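Local coordinates for Two-component system response regulator/GGDEF domain protein (Aeromonas salmonicida, PDB 3LUF), which probably makes the second messenger cyclic di-GMP from two GTP through a GGDEF domain absent from this fragment, which holds its two receiver domains, at residues Q5-R17 / G29-A41. Residues are numbered along the deposited sequence; the frame is centred on the assembly and turned at random. Where two conformers were deposited one is given.
Sequences QKILIVEDSMTIR and GLEIDAFDTLEGA. With MG (magnesium ion), chain G.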
# COMPACT_ATOMS: atom_id res chain seq x y z
N GLN B 5 -21.62 -14.81 8.30
CA GLN B 5 -21.84 -13.84 7.23
C GLN B 5 -22.87 -12.79 7.64
O GLN B 5 -23.55 -12.24 6.80
CB GLN B 5 -22.28 -14.57 5.96
CG GLN B 5 -22.32 -13.70 4.70
CD GLN B 5 -22.77 -14.47 3.49
OE1 GLN B 5 -23.40 -13.91 2.58
NE2 GLN B 5 -22.46 -15.76 3.45
N LYS B 6 -23.00 -12.58 8.95
CA LYS B 6 -23.96 -11.59 9.45
C LYS B 6 -23.24 -10.52 10.28
O LYS B 6 -22.23 -10.82 10.93
CB LYS B 6 -25.04 -12.27 10.28
CG LYS B 6 -26.29 -11.42 10.45
CD LYS B 6 -27.57 -12.24 10.46
CE LYS B 6 -27.51 -13.36 11.46
NZ LYS B 6 -28.90 -13.77 11.75
N ILE B 7 -23.71 -9.27 10.22
CA ILE B 7 -23.18 -8.26 11.17
C ILE B 7 -24.29 -7.67 12.00
O ILE B 7 -25.46 -7.72 11.61
CB ILE B 7 -22.35 -7.12 10.50
CG1 ILE B 7 -23.23 -6.29 9.57
CG2 ILE B 7 -21.10 -7.68 9.78
CD1 ILE B 7 -22.90 -4.85 9.56
N LEU B 8 -23.91 -7.15 13.16
CA LEU B 8 -24.85 -6.55 14.11
C LEU B 8 -24.51 -5.06 14.17
O LEU B 8 -23.35 -4.68 14.31
CB LEU B 8 -24.62 -7.18 15.50
CG LEU B 8 -25.46 -6.52 16.63
CD1 LEU B 8 -26.92 -6.78 16.32
CD2 LEU B 8 -25.08 -7.07 18.01
N ILE B 9 -25.55 -4.24 14.12
CA ILE B 9 -25.40 -2.78 14.28
C ILE B 9 -26.28 -2.39 15.45
O ILE B 9 -27.47 -2.73 15.46
CB ILE B 9 -25.85 -2.02 12.99
CG1 ILE B 9 -24.96 -2.43 11.80
CG2 ILE B 9 -25.71 -0.49 13.19
CD1 ILE B 9 -25.47 -1.84 10.47
N VAL B 10 -25.70 -1.72 16.44
CA VAL B 10 -26.53 -1.16 17.53
C VAL B 10 -26.23 0.33 17.59
O VAL B 10 -25.13 0.75 17.99
CB VAL B 10 -26.22 -1.85 18.89
CG1 VAL B 10 -27.26 -1.43 19.92
CG2 VAL B 10 -26.16 -3.39 18.74
N GLU B 11 -27.20 1.12 17.15
CA GLU B 11 -27.02 2.56 16.95
C GLU B 11 -28.40 3.23 16.99
O GLU B 11 -29.30 2.88 16.23
CB GLU B 11 -26.38 2.79 15.56
CG GLU B 11 -26.41 4.27 15.09
CD GLU B 11 -25.67 5.23 16.03
OE1 GLU B 11 -24.43 5.18 16.06
OE2 GLU B 11 -26.32 6.10 16.65
N ASP B 12 -28.58 4.18 17.91
CA ASP B 12 -29.89 4.79 18.04
C ASP B 12 -30.13 5.97 17.09
O ASP B 12 -31.27 6.38 16.95
CB ASP B 12 -30.21 5.21 19.50
CG ASP B 12 -29.21 6.23 20.06
OD1 ASP B 12 -28.02 6.16 19.72
OD2 ASP B 12 -29.60 7.10 20.90
N SER B 13 -29.10 6.51 16.46
CA SER B 13 -29.37 7.57 15.47
C SER B 13 -30.06 6.96 14.27
O SER B 13 -29.46 6.11 13.58
CB SER B 13 -28.07 8.23 15.01
OG SER B 13 -28.35 9.13 13.92
N MSE B 14 -31.30 7.39 13.99
CA MSE B 14 -32.01 6.88 12.82
C MSE B 14 -31.18 7.16 11.56
O MSE B 14 -31.02 6.29 10.72
CB MSE B 14 -33.39 7.52 12.67
CG MSE B 14 -34.26 6.74 11.69
SE MSE B 14 -35.88 7.74 11.37
CE MSE B 14 -35.19 9.11 10.17
N THR B 15 -30.64 8.37 11.45
CA THR B 15 -29.86 8.75 10.26
C THR B 15 -28.64 7.85 10.07
O THR B 15 -28.37 7.35 8.95
CB THR B 15 -29.41 10.21 10.43
OG1 THR B 15 -30.59 11.04 10.44
CG2 THR B 15 -28.50 10.65 9.28
N ILE B 16 -27.87 7.70 11.14
CA ILE B 16 -26.59 6.99 11.05
C ILE B 16 -26.83 5.51 10.83
O ILE B 16 -26.18 4.86 10.00
CB ILE B 16 -25.70 7.26 12.29
CG1 ILE B 16 -25.29 8.75 12.30
CG2 ILE B 16 -24.44 6.40 12.28
CD1 ILE B 16 -24.88 9.25 13.62
N ARG B 17 -27.78 4.97 11.58
CA ARG B 17 -28.08 3.53 11.44
C ARG B 17 -28.56 3.26 10.02
O ARG B 17 -28.07 2.33 9.37
CB ARG B 17 -29.10 3.08 12.49
CG ARG B 17 -29.45 1.59 12.46
CD ARG B 17 -30.53 1.22 13.52
NE ARG B 17 -31.83 1.82 13.22
CZ ARG B 17 -32.36 2.87 13.86
NH1 ARG B 17 -31.68 3.52 14.80
NH2 ARG B 17 -33.56 3.33 13.47
N GLY B 29 -21.61 -8.34 0.98
CA GLY B 29 -22.48 -9.53 0.98
C GLY B 29 -23.01 -9.94 2.34
O GLY B 29 -23.53 -11.04 2.51
N LEU B 30 -22.90 -9.05 3.33
CA LEU B 30 -23.30 -9.36 4.70
C LEU B 30 -24.80 -9.19 4.99
O LEU B 30 -25.40 -8.20 4.56
CB LEU B 30 -22.50 -8.48 5.68
CG LEU B 30 -20.99 -8.73 5.66
CD1 LEU B 30 -20.29 -7.59 6.41
CD2 LEU B 30 -20.69 -10.04 6.28
N GLU B 31 -25.39 -10.14 5.71
CA GLU B 31 -26.73 -9.97 6.29
C GLU B 31 -26.61 -9.07 7.51
O GLU B 31 -25.65 -9.19 8.27
CB GLU B 31 -27.34 -11.29 6.73
CG GLU B 31 -28.46 -11.84 5.84
CD GLU B 31 -28.00 -13.07 5.07
OE1 GLU B 31 -26.82 -13.10 4.66
OE2 GLU B 31 -28.81 -14.00 4.90
N ILE B 32 -27.59 -8.19 7.70
CA ILE B 32 -27.50 -7.17 8.72
C ILE B 32 -28.65 -7.30 9.68
O ILE B 32 -29.80 -7.35 9.24
CB ILE B 32 -27.56 -5.73 8.12
CG1 ILE B 32 -26.45 -5.52 7.08
CG2 ILE B 32 -27.43 -4.69 9.22
CD1 ILE B 32 -26.67 -4.25 6.22
N ASP B 33 -28.35 -7.34 10.98
CA ASP B 33 -29.35 -7.11 12.02
C ASP B 33 -29.01 -5.78 12.70
O ASP B 33 -27.91 -5.63 13.26
CB ASP B 33 -29.30 -8.23 13.06
CG ASP B 33 -29.85 -9.55 12.53
OD1 ASP B 33 -30.75 -9.54 11.67
OD2 ASP B 33 -29.39 -10.61 13.01
N ALA B 34 -29.96 -4.85 12.69
CA ALA B 34 -29.70 -3.52 13.24
C ALA B 34 -30.77 -3.10 14.25
O ALA B 34 -31.97 -3.19 13.96
CB ALA B 34 -29.63 -2.46 12.11
N PHE B 35 -30.32 -2.60 15.40
CA PHE B 35 -31.23 -2.22 16.48
C PHE B 35 -30.89 -0.86 17.02
O PHE B 35 -29.74 -0.41 16.91
CB PHE B 35 -31.17 -3.26 17.61
CG PHE B 35 -31.43 -4.63 17.14
CD1 PHE B 35 -32.74 -5.04 16.87
CD2 PHE B 35 -30.36 -5.52 16.90
CE1 PHE B 35 -32.99 -6.31 16.38
CE2 PHE B 35 -30.59 -6.79 16.42
CZ PHE B 35 -31.91 -7.20 16.15
N ASP B 36 -31.89 -0.19 17.57
CA ASP B 36 -31.66 1.11 18.19
C ASP B 36 -31.38 1.08 19.70
O ASP B 36 -31.18 2.12 20.28
CB ASP B 36 -32.81 2.10 17.88
CG ASP B 36 -34.17 1.66 18.42
OD1 ASP B 36 -34.29 0.60 19.08
OD2 ASP B 36 -35.15 2.41 18.19
N THR B 37 -31.37 -0.12 20.31
CA THR B 37 -31.04 -0.25 21.72
C THR B 37 -30.29 -1.56 21.90
O THR B 37 -30.39 -2.48 21.06
CB THR B 37 -32.31 -0.38 22.62
OG1 THR B 37 -33.05 -1.53 22.20
CG2 THR B 37 -33.18 0.86 22.52
N LEU B 38 -29.53 -1.63 22.97
CA LEU B 38 -28.82 -2.85 23.34
C LEU B 38 -29.84 -3.97 23.58
O LEU B 38 -29.60 -5.11 23.17
CB LEU B 38 -27.92 -2.57 24.53
CG LEU B 38 -27.20 -3.78 25.17
CD1 LEU B 38 -26.27 -4.41 24.12
CD2 LEU B 38 -26.45 -3.34 26.40
N GLU B 39 -30.97 -3.66 24.24
CA GLU B 39 -32.04 -4.66 24.43
C GLU B 39 -32.51 -5.36 23.13
O GLU B 39 -32.79 -6.57 23.12
CB GLU B 39 -33.24 -4.02 25.14
CG GLU B 39 -34.45 -4.93 25.26
CD GLU B 39 -34.24 -6.10 26.23
OE1 GLU B 39 -33.28 -6.08 27.06
OE2 GLU B 39 -35.07 -7.03 26.16
N GLY B 40 -32.61 -4.60 22.03
CA GLY B 40 -32.97 -5.21 20.77
C GLY B 40 -32.07 -6.35 20.36
O GLY B 40 -32.48 -7.24 19.61
N ALA B 41 -30.82 -6.30 20.80
CA ALA B 41 -29.77 -7.27 20.46
C ALA B 41 -29.56 -8.33 21.56
O ALA B 41 -28.53 -9.03 21.57
CB ALA B 41 -28.46 -6.54 20.19
MG MG G . -26.30 7.10 20.33
O HOH W 1 -25.80 7.91 18.51
O HOH W 2 -27.53 8.75 20.84
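Ile-7 and Ile-9 lie beside Ile-32 and Ala-34 on neighbouring parallel strands, 6-10 and 31-35. With helix 14-27 as the crossover, they form the first beta-alpha-beta unit of the CheY-like receiver domain. Strand 31-35 is an edge strand of the five-stranded parallel sheet. Six backbone hydrogen bonds pair the strands, from Glu-31 N to Gln-5 O at one end to Glu-11 N to Phe-35 O at the other.

Ile-7, Ile-9, Ile-32 and Ala-34 lie on the face covered by helix 14-27. There Ile-9 CD1 meets Ile-32 CG2 at 3.7 Å. In the conformer given, Ile-7 CG2 lies 3.5 Å from Leu-30 CD1.

The opposite face carries Lys-6, Leu-8, Val-10, Asp-33 and Phe-35. Leu-8 CD1 touches the edge of the Phe-35 ring, in its plane, and lies 3.7 Å from CE2. One face of that ring is covered by Gly-40 O, 3.3 Å above its centre. Lys-6 NZ makes a long, weak salt bridge to Asp-33 OD2. Lys-6 NZ also makes a salt bridge to Glu-48 OE1, and Asp-33 OD2 is hydrogen-bonded to Tyr-49 OH.

Arg-17 reaches back from the helix over the strand ends. From CB the chain runs extended to CD (chi1 and chi2 both -178°). CG and CD pass Ala-34 CB, and CD also lies near Phe-35 O. The chain then bends at chi3 (67°), bringing NH1 beside Asp-36 CB. NH1 donates to Glu-11 O at 2.8 Å, with that oxygen in the guanidinium plane. This ties the helix start to the acidic loop.

In that loop, Glu-11 OE2 accepts from Ser-13 N and from a magnesium-bound water. Asp-55 OD2 and Thr-57 O also bind the ion, which Asp-12 OD1 holds directly at 2.0 Å.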